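Local coordinates for spike protein S1 (Bat coronavirus HKU9, PDB 5GYQ) that probably attaches the virion to host cells by binding a receptor, this chain being its putative receptor-binding domain, at residues 16-21 and 112-117; 47-52 and 96-101; 4-9 and 28-33; 104-109 and 147-152; 62-67 and 154-159. All blocks are in the same frame, centred on the assembly; numbering follows the deposited sequence.

Contact 1 (16-21 and 112-117). With NAG (2-acetamido-2-deoxy-beta-D-glucopyranose), chain B.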
# COMPACT_ATOMS: atom_id res chain seq x y z
N PRO A 16 -0.77 10.31 1.31
CA PRO A 16 0.07 9.12 1.46
C PRO A 16 1.49 9.43 1.94
O PRO A 16 2.11 10.37 1.43
CB PRO A 16 0.10 8.52 0.05
CG PRO A 16 -1.15 9.03 -0.59
CD PRO A 16 -1.32 10.42 -0.05
N PRO A 17 1.99 8.65 2.90
CA PRO A 17 3.33 8.90 3.45
C PRO A 17 4.43 8.60 2.44
O PRO A 17 4.18 7.92 1.44
CB PRO A 17 3.40 7.93 4.64
CG PRO A 17 2.45 6.84 4.30
CD PRO A 17 1.35 7.46 3.49
N GLN A 18 5.62 9.14 2.68
CA GLN A 18 6.78 8.79 1.88
C GLN A 18 7.01 7.29 2.00
O GLN A 18 6.76 6.71 3.05
CB GLN A 18 8.01 9.58 2.33
CG GLN A 18 7.83 11.09 2.30
CD GLN A 18 7.72 11.65 0.89
OE1 GLN A 18 8.06 10.97 -0.09
NE2 GLN A 18 7.24 12.88 0.77
N PRO A 19 7.48 6.66 0.92
CA PRO A 19 7.67 5.20 0.92
C PRO A 19 8.64 4.72 2.00
O PRO A 19 8.50 3.60 2.48
CB PRO A 19 8.21 4.91 -0.48
CG PRO A 19 8.73 6.21 -0.98
CD PRO A 19 7.86 7.26 -0.37
N VAL A 20 9.60 5.56 2.38
CA VAL A 20 10.53 5.18 3.44
C VAL A 20 9.79 4.99 4.77
O VAL A 20 10.22 4.20 5.61
CB VAL A 20 11.67 6.22 3.59
CG1 VAL A 20 11.14 7.56 4.09
CG2 VAL A 20 12.75 5.70 4.52
N VAL A 21 8.66 5.67 4.94
CA VAL A 21 7.84 5.48 6.14
C VAL A 21 6.40 5.07 5.80
O VAL A 21 5.44 5.64 6.32
CB VAL A 21 7.80 6.76 7.01
CG1 VAL A 21 9.09 6.91 7.77
CG2 VAL A 21 7.52 8.00 6.17
N PRO A 112 8.43 16.65 -2.87
CA PRO A 112 9.53 15.87 -2.30
C PRO A 112 9.18 14.38 -2.24
O PRO A 112 8.11 14.01 -1.77
CB PRO A 112 9.68 16.46 -0.90
CG PRO A 112 9.34 17.90 -1.10
CD PRO A 112 8.27 17.94 -2.17
N TYR A 113 10.10 13.56 -2.72
CA TYR A 113 9.89 12.13 -2.83
C TYR A 113 11.00 11.44 -2.05
O TYR A 113 12.12 11.30 -2.54
CB TYR A 113 9.88 11.72 -4.31
CG TYR A 113 9.53 10.27 -4.60
CD1 TYR A 113 8.51 9.62 -3.92
CD2 TYR A 113 10.21 9.57 -5.59
CE1 TYR A 113 8.18 8.30 -4.21
CE2 TYR A 113 9.89 8.26 -5.89
CZ TYR A 113 8.88 7.63 -5.19
OH TYR A 113 8.57 6.33 -5.49
N ALA A 114 10.69 11.04 -0.82
CA ALA A 114 11.72 10.53 0.09
C ALA A 114 11.89 9.02 -0.05
O ALA A 114 11.11 8.24 0.47
CB ALA A 114 11.37 10.89 1.53
N VAL A 115 12.95 8.63 -0.76
CA VAL A 115 13.21 7.23 -1.05
C VAL A 115 14.60 6.83 -0.59
O VAL A 115 15.59 7.42 -1.02
CB VAL A 115 13.07 6.94 -2.56
CG1 VAL A 115 13.36 5.47 -2.86
CG2 VAL A 115 11.68 7.32 -3.05
N ALA A 116 14.68 5.84 0.29
CA ALA A 116 15.97 5.35 0.75
C ALA A 116 16.70 4.64 -0.38
O ALA A 116 16.07 3.95 -1.19
CB ALA A 116 15.80 4.40 1.94
N ASN A 117 18.01 4.83 -0.46
CA ASN A 117 18.79 4.20 -1.53
C ASN A 117 20.00 3.44 -0.98
O ASN A 117 20.96 3.19 -1.70
CB ASN A 117 19.22 5.24 -2.56
CG ASN A 117 20.36 6.11 -2.08
OD1 ASN A 117 20.45 6.45 -0.90
ND2 ASN A 117 21.25 6.47 -3.00
C1 NAG B . 11.37 8.36 -9.50
C2 NAG B . 11.93 8.94 -10.78
C3 NAG B . 13.31 8.35 -11.05
C4 NAG B . 14.23 8.56 -9.85
C5 NAG B . 13.55 8.15 -8.54
C6 NAG B . 14.32 8.60 -7.32
C7 NAG B . 10.27 9.69 -12.41
C8 NAG B . 9.40 9.30 -13.57
N2 NAG B . 11.04 8.72 -11.90
O3 NAG B . 13.84 8.98 -12.21
O4 NAG B . 15.39 7.75 -9.96
O5 NAG B . 12.23 8.69 -8.42
O6 NAG B . 13.72 8.14 -6.12
O7 NAG B . 10.27 10.83 -11.95

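Contact 2 (47-52 and 96-101)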
# COMPACT_ATOMS: atom_id res chain seq x y z
N GLN A 47 -3.86 -3.62 -10.19
CA GLN A 47 -3.35 -4.92 -10.59
C GLN A 47 -3.56 -5.95 -9.48
O GLN A 47 -3.08 -5.77 -8.37
CB GLN A 47 -1.87 -4.83 -10.94
CG GLN A 47 -1.30 -6.10 -11.53
CD GLN A 47 -1.74 -6.32 -12.97
OE1 GLN A 47 -1.59 -5.44 -13.81
NE2 GLN A 47 -2.29 -7.49 -13.24
N CYS A 48 -4.24 -7.05 -9.80
CA CYS A 48 -4.54 -8.05 -8.78
C CYS A 48 -3.86 -9.40 -9.04
O CYS A 48 -3.66 -9.79 -10.18
CB CYS A 48 -6.05 -8.24 -8.66
SG CYS A 48 -6.94 -6.84 -7.96
N TYR A 49 -3.54 -10.09 -7.95
CA TYR A 49 -2.89 -11.39 -7.99
C TYR A 49 -3.62 -12.38 -7.09
O TYR A 49 -3.67 -12.19 -5.87
CB TYR A 49 -1.42 -11.27 -7.56
CG TYR A 49 -0.68 -10.13 -8.22
CD1 TYR A 49 -0.00 -10.32 -9.42
CD2 TYR A 49 -0.64 -8.87 -7.63
CE1 TYR A 49 0.68 -9.28 -10.02
CE2 TYR A 49 0.04 -7.83 -8.23
CZ TYR A 49 0.70 -8.04 -9.42
OH TYR A 49 1.38 -7.00 -10.01
N GLY A 50 -4.17 -13.43 -7.68
CA GLY A 50 -4.87 -14.46 -6.94
C GLY A 50 -6.36 -14.18 -6.85
O GLY A 50 -7.12 -14.95 -6.25
N VAL A 51 -6.79 -13.08 -7.46
CA VAL A 51 -8.18 -12.66 -7.44
C VAL A 51 -8.37 -11.64 -8.56
O VAL A 51 -7.43 -10.94 -8.92
CB VAL A 51 -8.57 -12.06 -6.06
CG1 VAL A 51 -7.68 -10.88 -5.72
CG2 VAL A 51 -10.04 -11.65 -6.03
N SER A 52 -9.57 -11.57 -9.13
CA SER A 52 -9.84 -10.56 -10.14
C SER A 52 -10.32 -9.28 -9.45
O SER A 52 -10.92 -9.35 -8.38
CB SER A 52 -10.88 -11.05 -11.16
OG SER A 52 -12.17 -11.08 -10.59
N ASP A 96 6.64 -12.72 -0.40
CA ASP A 96 6.66 -13.88 -1.29
C ASP A 96 5.25 -14.41 -1.49
O ASP A 96 4.45 -14.41 -0.55
CB ASP A 96 7.58 -14.97 -0.74
CG ASP A 96 9.00 -14.49 -0.53
OD1 ASP A 96 9.54 -14.70 0.58
OD2 ASP A 96 9.58 -13.90 -1.47
N ASN A 97 4.95 -14.86 -2.70
CA ASN A 97 3.62 -15.37 -3.05
C ASN A 97 2.50 -14.41 -2.65
O ASN A 97 1.59 -14.77 -1.91
CB ASN A 97 3.39 -16.74 -2.41
CG ASN A 97 4.14 -17.84 -3.11
OD1 ASN A 97 4.38 -17.78 -4.32
ND2 ASN A 97 4.53 -18.87 -2.36
N PHE A 98 2.59 -13.18 -3.15
CA PHE A 98 1.64 -12.14 -2.81
C PHE A 98 0.24 -12.46 -3.33
O PHE A 98 0.05 -12.69 -4.53
CB PHE A 98 2.11 -10.79 -3.36
CG PHE A 98 1.16 -9.66 -3.09
CD1 PHE A 98 0.90 -9.24 -1.80
CD2 PHE A 98 0.53 -9.00 -4.14
CE1 PHE A 98 0.03 -8.20 -1.55
CE2 PHE A 98 -0.34 -7.96 -3.90
CZ PHE A 98 -0.59 -7.56 -2.60
N TYR A 99 -0.72 -12.49 -2.42
CA TYR A 99 -2.13 -12.64 -2.76
C TYR A 99 -2.84 -11.36 -2.38
O TYR A 99 -2.91 -11.01 -1.20
CB TYR A 99 -2.73 -13.86 -2.05
CG TYR A 99 -4.25 -13.96 -2.12
CD1 TYR A 99 -4.93 -13.74 -3.31
CD2 TYR A 99 -4.99 -14.32 -1.00
CE1 TYR A 99 -6.31 -13.84 -3.37
CE2 TYR A 99 -6.37 -14.43 -1.05
CZ TYR A 99 -7.02 -14.19 -2.24
OH TYR A 99 -8.39 -14.30 -2.29
N GLY A 100 -3.36 -10.64 -3.37
CA GLY A 100 -3.98 -9.36 -3.11
C GLY A 100 -3.88 -8.39 -4.27
O GLY A 100 -3.82 -8.82 -5.42
N CYS A 101 -3.87 -7.09 -3.99
CA CYS A 101 -3.90 -6.10 -5.07
C CYS A 101 -3.01 -4.88 -4.85
O CYS A 101 -2.82 -4.42 -3.73
CB CYS A 101 -5.34 -5.63 -5.31
SG CYS A 101 -6.41 -6.90 -6.00

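Contact 3 (4-9 and 28-33)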
# COMPACT_ATOMS: atom_id res chain seq x y z
N SER A 4 -17.83 -5.70 14.55
CA SER A 4 -17.66 -4.25 14.52
C SER A 4 -17.29 -3.81 13.11
O SER A 4 -17.03 -4.64 12.24
CB SER A 4 -16.59 -3.82 15.51
OG SER A 4 -15.33 -4.39 15.18
N TYR A 5 -17.28 -2.50 12.88
CA TYR A 5 -16.85 -1.94 11.60
C TYR A 5 -15.40 -1.46 11.67
O TYR A 5 -15.04 -0.71 12.58
CB TYR A 5 -17.75 -0.77 11.18
CG TYR A 5 -18.97 -1.16 10.38
CD1 TYR A 5 -19.05 -0.89 9.02
CD2 TYR A 5 -20.06 -1.78 10.99
CE1 TYR A 5 -20.17 -1.23 8.28
CE2 TYR A 5 -21.18 -2.12 10.25
CZ TYR A 5 -21.23 -1.85 8.90
OH TYR A 5 -22.34 -2.19 8.17
N CYS A 6 -14.58 -1.89 10.72
CA CYS A 6 -13.22 -1.37 10.61
C CYS A 6 -13.25 0.04 10.04
O CYS A 6 -13.97 0.32 9.09
CB CYS A 6 -12.35 -2.28 9.75
SG CYS A 6 -11.71 -3.73 10.62
N THR A 7 -12.46 0.92 10.64
CA THR A 7 -12.34 2.30 10.18
C THR A 7 -11.38 2.40 9.01
O THR A 7 -10.21 2.04 9.13
CB THR A 7 -11.86 3.23 11.31
OG1 THR A 7 -12.77 3.17 12.42
CG2 THR A 7 -11.76 4.67 10.82
N PRO A 8 -11.87 2.90 7.86
CA PRO A 8 -11.02 3.11 6.68
C PRO A 8 -10.03 4.24 6.92
O PRO A 8 -10.35 5.19 7.63
CB PRO A 8 -12.02 3.48 5.58
CG PRO A 8 -13.37 3.09 6.12
CD PRO A 8 -13.27 3.25 7.60
N PRO A 9 -8.83 4.14 6.33
CA PRO A 9 -7.77 5.15 6.52
C PRO A 9 -7.92 6.36 5.59
O PRO A 9 -7.05 6.59 4.75
CB PRO A 9 -6.50 4.37 6.21
CG PRO A 9 -6.93 3.37 5.19
CD PRO A 9 -8.35 3.00 5.54
N TYR A 28 -9.20 -7.09 10.71
CA TYR A 28 -9.48 -8.43 11.21
C TYR A 28 -10.80 -8.48 11.97
O TYR A 28 -11.08 -7.60 12.79
CB TYR A 28 -8.33 -8.90 12.11
CG TYR A 28 -8.53 -10.28 12.69
CD1 TYR A 28 -9.03 -10.45 13.97
CD2 TYR A 28 -8.22 -11.41 11.95
CE1 TYR A 28 -9.22 -11.72 14.50
CE2 TYR A 28 -8.40 -12.68 12.47
CZ TYR A 28 -8.90 -12.83 13.75
OH TYR A 28 -9.08 -14.08 14.27
N ASP A 29 -11.61 -9.50 11.69
CA ASP A 29 -12.88 -9.73 12.39
C ASP A 29 -13.77 -8.49 12.36
O ASP A 29 -14.12 -7.95 13.41
CB ASP A 29 -12.62 -10.17 13.83
CG ASP A 29 -13.86 -10.72 14.52
OD1 ASP A 29 -13.86 -10.80 15.77
OD2 ASP A 29 -14.84 -11.06 13.82
N CYS A 30 -14.14 -8.04 11.17
CA CYS A 30 -14.89 -6.80 11.03
C CYS A 30 -15.58 -6.62 9.68
O CYS A 30 -15.33 -7.35 8.71
CB CYS A 30 -13.96 -5.61 11.27
SG CYS A 30 -12.72 -5.37 9.97
N VAL A 31 -16.46 -5.62 9.63
CA VAL A 31 -17.08 -5.19 8.39
C VAL A 31 -16.32 -3.98 7.86
O VAL A 31 -16.08 -3.02 8.59
CB VAL A 31 -18.57 -4.84 8.59
CG1 VAL A 31 -19.22 -4.51 7.27
CG2 VAL A 31 -19.30 -5.98 9.27
N PHE A 32 -15.95 -4.03 6.58
CA PHE A 32 -15.11 -3.01 5.99
C PHE A 32 -15.69 -2.51 4.67
O PHE A 32 -16.15 -3.30 3.85
CB PHE A 32 -13.69 -3.55 5.78
CG PHE A 32 -12.75 -2.58 5.12
CD1 PHE A 32 -12.22 -2.84 3.87
CD2 PHE A 32 -12.40 -1.40 5.76
CE1 PHE A 32 -11.36 -1.94 3.27
CE2 PHE A 32 -11.53 -0.50 5.17
CZ PHE A 32 -11.02 -0.77 3.92
N ASP A 33 -15.67 -1.19 4.48
CA ASP A 33 -16.15 -0.60 3.24
C ASP A 33 -15.03 -0.53 2.21
O ASP A 33 -14.26 0.43 2.18
CB ASP A 33 -16.74 0.79 3.50
CG ASP A 33 -17.40 1.38 2.26
OD1 ASP A 33 -17.67 2.60 2.26
OD2 ASP A 33 -17.65 0.63 1.29
O HOH W 1 -15.67 0.20 7.10

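Contact 4 (104-109 and 147-152)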
# COMPACT_ATOMS: atom_id res chain seq x y z
N ALA A 104 -2.79 1.80 -7.52
CA ALA A 104 -2.20 3.12 -7.69
C ALA A 104 -3.25 4.10 -8.18
O ALA A 104 -3.99 3.83 -9.13
CB ALA A 104 -1.04 3.06 -8.66
N PHE A 105 -3.33 5.25 -7.51
CA PHE A 105 -4.35 6.25 -7.81
C PHE A 105 -3.73 7.65 -7.90
O PHE A 105 -2.66 7.90 -7.35
CB PHE A 105 -5.45 6.22 -6.75
CG PHE A 105 -4.95 6.38 -5.34
CD1 PHE A 105 -4.92 7.63 -4.74
CD2 PHE A 105 -4.53 5.28 -4.61
CE1 PHE A 105 -4.47 7.78 -3.43
CE2 PHE A 105 -4.08 5.43 -3.31
CZ PHE A 105 -4.05 6.68 -2.72
N TYR A 106 -4.43 8.55 -8.58
CA TYR A 106 -3.91 9.89 -8.84
C TYR A 106 -3.91 10.78 -7.61
O TYR A 106 -4.86 10.81 -6.84
CB TYR A 106 -4.72 10.56 -9.96
CG TYR A 106 -4.48 9.95 -11.33
CD1 TYR A 106 -3.41 10.36 -12.11
CD2 TYR A 106 -5.31 8.96 -11.82
CE1 TYR A 106 -3.18 9.80 -13.36
CE2 TYR A 106 -5.08 8.39 -13.07
CZ TYR A 106 -4.02 8.82 -13.83
OH TYR A 106 -3.79 8.26 -15.07
N LEU A 107 -2.81 11.52 -7.43
CA LEU A 107 -2.69 12.51 -6.37
C LEU A 107 -2.55 13.90 -6.97
O LEU A 107 -2.76 14.91 -6.28
CB LEU A 107 -1.48 12.22 -5.48
CG LEU A 107 -1.61 11.13 -4.42
CD1 LEU A 107 -0.28 10.93 -3.72
CD2 LEU A 107 -2.69 11.49 -3.42
N ASN A 108 -2.19 13.95 -8.25
CA ASN A 108 -1.96 15.20 -8.97
C ASN A 108 -0.95 16.08 -8.24
O ASN A 108 -1.16 17.28 -8.07
CB ASN A 108 -3.27 15.96 -9.17
CG ASN A 108 -4.40 15.06 -9.62
OD1 ASN A 108 -5.50 15.10 -9.06
ND2 ASN A 108 -4.14 14.23 -10.62
N SER A 109 0.14 15.46 -7.80
CA SER A 109 1.12 16.16 -6.98
C SER A 109 2.55 15.78 -7.34
O SER A 109 2.91 14.61 -7.35
CB SER A 109 0.87 15.86 -5.50
OG SER A 109 1.90 16.40 -4.68
N TYR A 147 6.74 13.67 -9.63
CA TYR A 147 5.31 13.50 -9.80
C TYR A 147 4.95 12.15 -9.22
O TYR A 147 5.63 11.15 -9.47
CB TYR A 147 4.90 13.59 -11.27
CG TYR A 147 3.46 13.22 -11.51
CD1 TYR A 147 2.43 14.10 -11.19
CD2 TYR A 147 3.12 11.99 -12.05
CE1 TYR A 147 1.11 13.77 -11.41
CE2 TYR A 147 1.80 11.65 -12.28
CZ TYR A 147 0.80 12.54 -11.95
OH TYR A 147 -0.51 12.20 -12.17
N VAL A 148 3.89 12.10 -8.43
CA VAL A 148 3.68 10.97 -7.54
C VAL A 148 2.24 10.45 -7.54
O VAL A 148 1.28 11.21 -7.64
CB VAL A 148 4.12 11.36 -6.10
CG1 VAL A 148 3.10 10.94 -5.07
CG2 VAL A 148 5.49 10.78 -5.79
N TYR A 149 2.12 9.13 -7.45
CA TYR A 149 0.84 8.47 -7.29
C TYR A 149 0.68 7.96 -5.87
O TYR A 149 1.66 7.68 -5.18
CB TYR A 149 0.70 7.30 -8.26
CG TYR A 149 0.85 7.69 -9.71
CD1 TYR A 149 -0.15 8.39 -10.37
CD2 TYR A 149 1.99 7.36 -10.42
CE1 TYR A 149 -0.02 8.75 -11.69
CE2 TYR A 149 2.13 7.71 -11.75
CZ TYR A 149 1.12 8.41 -12.38
OH TYR A 149 1.25 8.77 -13.70
N GLY A 150 -0.57 7.85 -5.43
CA GLY A 150 -0.88 7.16 -4.20
C GLY A 150 -0.85 5.66 -4.46
O GLY A 150 -1.16 5.22 -5.57
N LEU A 151 -0.46 4.89 -3.46
CA LEU A 151 -0.40 3.44 -3.59
C LEU A 151 -0.95 2.76 -2.35
O LEU A 151 -0.47 2.98 -1.23
CB LEU A 151 1.03 2.97 -3.84
CG LEU A 151 1.17 1.44 -3.94
CD1 LEU A 151 0.50 0.92 -5.19
CD2 LEU A 151 2.63 1.01 -3.89
N ALA A 152 -1.96 1.93 -2.58
CA ALA A 152 -2.51 1.05 -1.56
C ALA A 152 -2.27 -0.39 -1.96
O ALA A 152 -2.76 -0.86 -2.99
CB ALA A 152 -4.00 1.32 -1.36
O HOH W 2 -0.84 11.53 -9.46

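Contact 5 (62-67 and 154-159)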
# COMPACT_ATOMS: atom_id res chain seq x y z
N GLY A 62 -10.05 -13.90 5.35
CA GLY A 62 -9.55 -14.24 6.67
C GLY A 62 -8.99 -13.01 7.36
O GLY A 62 -9.12 -12.85 8.57
N SER A 63 -8.36 -12.15 6.57
CA SER A 63 -7.83 -10.87 7.05
C SER A 63 -7.45 -10.00 5.87
O SER A 63 -7.17 -10.51 4.77
CB SER A 63 -6.62 -11.08 7.96
OG SER A 63 -5.46 -11.38 7.20
N VAL A 64 -7.43 -8.69 6.09
CA VAL A 64 -7.04 -7.76 5.03
C VAL A 64 -6.00 -6.76 5.55
O VAL A 64 -6.19 -6.18 6.60
CB VAL A 64 -8.25 -6.98 4.47
CG1 VAL A 64 -7.80 -5.94 3.45
CG2 VAL A 64 -9.25 -7.94 3.84
N THR A 65 -4.91 -6.58 4.82
CA THR A 65 -3.89 -5.62 5.22
C THR A 65 -3.77 -4.51 4.18
O THR A 65 -3.72 -4.78 2.99
CB THR A 65 -2.53 -6.29 5.41
OG1 THR A 65 -2.65 -7.36 6.37
CG2 THR A 65 -1.50 -5.29 5.92
N LEU A 66 -3.75 -3.27 4.64
CA LEU A 66 -3.61 -2.12 3.75
C LEU A 66 -2.30 -1.39 3.98
O LEU A 66 -2.09 -0.81 5.04
CB LEU A 66 -4.78 -1.15 3.93
CG LEU A 66 -6.18 -1.74 3.86
CD1 LEU A 66 -7.23 -0.68 4.20
CD2 LEU A 66 -6.44 -2.35 2.49
N ASP A 67 -1.41 -1.43 2.99
CA ASP A 67 -0.17 -0.67 3.08
C ASP A 67 -0.26 0.56 2.19
O ASP A 67 -0.52 0.45 1.01
CB ASP A 67 1.02 -1.54 2.68
CG ASP A 67 1.15 -2.77 3.55
OD1 ASP A 67 0.72 -2.71 4.72
OD2 ASP A 67 1.68 -3.79 3.07
N ILE A 154 -3.10 -4.00 -1.07
CA ILE A 154 -4.09 -4.77 -0.34
C ILE A 154 -3.68 -6.23 -0.29
O ILE A 154 -3.70 -6.92 -1.30
CB ILE A 154 -5.48 -4.63 -0.98
CG1 ILE A 154 -5.82 -3.15 -1.18
CG2 ILE A 154 -6.54 -5.30 -0.12
CD1 ILE A 154 -7.12 -2.90 -1.91
N THR A 155 -3.27 -6.69 0.89
CA THR A 155 -2.92 -8.09 1.11
C THR A 155 -4.11 -8.86 1.65
O THR A 155 -4.72 -8.46 2.64
CB THR A 155 -1.75 -8.25 2.09
OG1 THR A 155 -0.63 -7.49 1.63
CG2 THR A 155 -1.35 -9.71 2.21
N LEU A 156 -4.45 -9.97 1.00
CA LEU A 156 -5.61 -10.75 1.38
C LEU A 156 -5.22 -12.08 2.00
O LEU A 156 -4.22 -12.69 1.61
CB LEU A 156 -6.50 -11.00 0.16
CG LEU A 156 -6.93 -9.74 -0.60
CD1 LEU A 156 -7.57 -10.12 -1.92
CD2 LEU A 156 -7.89 -8.92 0.26
N LYS A 157 -6.00 -12.53 2.98
CA LYS A 157 -5.87 -13.89 3.47
C LYS A 157 -7.19 -14.62 3.27
O LYS A 157 -8.26 -14.07 3.53
CB LYS A 157 -5.45 -13.92 4.94
CG LYS A 157 -3.96 -14.16 5.14
CD LYS A 157 -3.47 -13.70 6.51
CE LYS A 157 -4.14 -14.45 7.65
NZ LYS A 157 -3.50 -15.77 7.91
N PRO A 158 -7.12 -15.87 2.78
CA PRO A 158 -8.33 -16.64 2.48
C PRO A 158 -9.19 -16.89 3.72
O PRO A 158 -8.66 -17.03 4.82
CB PRO A 158 -7.78 -17.96 1.92
CG PRO A 158 -6.40 -18.05 2.45
CD PRO A 158 -5.90 -16.65 2.52
N ALA A 159 -10.50 -16.93 3.52
CA ALA A 159 -11.43 -17.19 4.61
C ALA A 159 -11.19 -18.59 5.17
O ALA A 159 -10.99 -19.54 4.42
CB ALA A 159 -12.86 -17.05 4.14
O HOH W 3 -4.17 -9.98 5.19
O HOH W 4 -0.74 -5.10 2.51

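Contact 1 (16-21 and 112-117)
Two torsions, with CG of Gln-18 beside its backbone N (chi1 -57°) and a second bend in the same direction at chi2 (-68°), carry the Gln-18 amide up to the backbone of 112-117. There both ends of the amide are used. OE1 accepts the N-H of Ala-114 at 2.7 Å in a nearly straight bond, although the donor stands well above the carbonyl plane. NE2 gives a more bent bond to Pro-112 O, 2.9 Å away, so the amide spans the backbone of Tyr-113 and its rotation is fixed. The aliphatic part of the same side chain also packs, CG lying 3.6 Å from Ala-114 CB. Next in sequence, Pro-19 turns CG toward two side chains, each crossed at about a right angle: it is 3.9 Å from Tyr-113 CE1 and 3.8 Å from Val-115 CG2. That valine methyl in turn sits over the centre of one face of the Tyr-113 ring. Val-20 adds looser apolar contacts to Ala-114 and Ala-116. The Tyr-113 hydroxyl is hydrogen-bonded to His-75 and to the backbone N of Asn-72, while the ring edge faces the sugar, with CE2 3.5 Å from NAG O5. The arrangement is a side-chain amide pairing with the main chain of an irregular loop, which also carries Tyr-113 and Val-115 of the glycan pocket.

Contact 2 (47-52 and 96-101)
Tyr-49, at the end of strand 43-49, packs beside Phe-98, which lies in the loop just before strand 100-111. Its CB lies 3.7 Å from Phe-98 O, and from there CG turns to the side of its own backbone N (chi1 -47°). This places CD2 3.7 Å from CD2 of Phe-98, in the plane of the phenylalanine ring and at its edge, the two side chains crossing at about a right angle. The tyrosine ring also makes a cation-pi interaction with Arg-82. The backbone beneath is an antiparallel hydrogen-bonded pair: Tyr-49 N reaches Gly-100 O at 2.8 Å, and Gly-100 N returns a bond to Tyr-49 O at 3.0 Å. One residue along, the non-hydrogen-bonded pair Cys-48 and Cys-101 is closed by a disulfide, with SG to SG 2.0 Å and chi3 110°, on the sheet face away from the Tyr-49 side chain. Tyr-99 lays the edge of its ring against the turning chain, CD1 3.2 Å from Tyr-49 O, and Val-51 CB approaches the same edge at CE1. The contact joins edge strand 43-49 to strand 100-111; strand 146-157 runs along the other side of 100-111, helix 53-56 touches both cysteines, and Phe-80 of helix 73-81 packs on Tyr-49.

Contact 3 (4-9 and 28-33)
Tyr-5 and Val-31 lie side by side and point the same way, with the valine beneath the flat of the tyrosine ring. Val-31 CB stands 3.8 Å from the centroid of the Tyr-5 ring and only 5° off its normal, a CH-pi contact; CG1, anti to the backbone N (chi1 -175°), extends toward the phenol end and comes 3.6 Å from Tyr-5 CE1. Phe-32 is met differently: Pro-8 slides past it in the opposite direction, and Pro-8 CA lies in the ring plane, at the edge, 3.9 Å from CE2. Cys-6 and Cys-30 are joined by a disulfide with chi3 -99°. The backbones run parallel, Val-31 N bonding to Ser-4 O at 2.8 Å and Val-31 O accepting Cys-6 N at 2.8 Å. Beyond these bonds a water continues the link, donating to Cys-6 O at 2.6 Å and accepting from Asp-33 N at 3.0 Å. The two strands form one side of the small parallel sheet that strand 165-167 completes. These short strands are held by two backbone bonds, and the disulfide and apolar packing add to them; such a covalent link is consistent with an extracellular domain, where disulfides are stable.

Contact 4 (104-109 and 147-152)
Neighbouring strands in the five-stranded antiparallel core sheet of the domain, 104-109 and 147-152 meet closely round Gly-150. Phe-105 N and O both bond to Gly-150, and the N-H of the glycine reaches Phe-105 O at 2.8 Å. The Phe-105 side chain then folds back over its partner: with CG between its backbone N and carbonyl carbon (chi1 55°), the ring covers the glycine, whose CA lies 3.7 Å from the ring centroid in a CH-pi contact. Leu-107 reaches the same glycine near its N, placing CD1 3.5 Å from Gly-150 N and 3.6 Å from Val-148 CG1. Tyr-106 and Tyr-149 point the same way and form an offset edge-to-face pair, the edge of Tyr-149 toward the face of Tyr-106, with planes at 76°. Tyr-147 OH comes 3.4 Å from Tyr-106 CD1, in the plane of that ring. Where the strands part, a water accepts from Leu-107 N at 2.8 Å and donates to Val-148 O at 2.8 Å, bridging the widened backbones. Strand 63-71 borders 146-157 on its other side and 43-49 borders 100-111, bringing His-44 against both Tyr-106 and Tyr-149, while helix 73-81 covers Ala-104 and Leu-151.

Contact 5 (62-67 and 154-159)
Gly-62 opens the pairing of 62-67 with 154-159 by giving its N-H to Lys-157 O, at the end of an antiparallel ladder in the core sheet of the domain. At Ser-63 the carbonyl accepts Lys-157 N at 2.9 Å. Its hydroxyl, set between backbone N and carbonyl carbon (chi1 77°), lies against the aliphatic lysine chain, which bends at chi3 and chi4 and leads its ammonium end away. Val-64 turns to the opposite, apolar face, where its two methyls divide their partners: CG1 packs on Ile-154 CG2 at 3.8 Å and CG2 on Leu-156 CD2 at 4.0 Å. Thr-65 and Thr-155 form the regular hydrogen-bonded pair, each N to the other's O at 2.9 Å. On the face of Ser-63, Thr-65 CB lies 3.9 Å from Thr-155 CB. Leu-66 returns to the apolar side and lays CD2 alongside Ile-154 CG1, 3.8 Å away; Leu-27 of strand 23-27 packs against both Val-64 and Leu-66. Asp-67 ends the segment with OD1 in a salt bridge to Arg-24 and OD2 hydrogen-bonded to Tyr-92. This strand pair thus has an apolar face and a more polar one, where a water joins the strands, hydrogen-bonded to Ser-63 OG at 2.8 Å and donating to Thr-155 O at 3.0 Å.

Contacts 2, 4 and 5 belong to one antiparallel sheet: contacts 2 and 4 share strand 100-111, and contacts 4 and 5 share 146-157. Contacts 2 and 5 touch directly, with Cys-101 O close to Ile-154 N. Contact 1 is buried and the other four partly so, contact 3 lying farthest from the chain centre. Contact 1 joins loops, so a side-chain amide does the work that strand ladders do in contacts 4 and 5; it packs on contact 4 through Tyr-113 and Val-148. Contacts 2 and 3 each add a disulfide to a short strand pairing, antiparallel in one and parallel in the other. Contact 3, in the separate small sheet, meets contact 5 through Phe-32 and Leu-66.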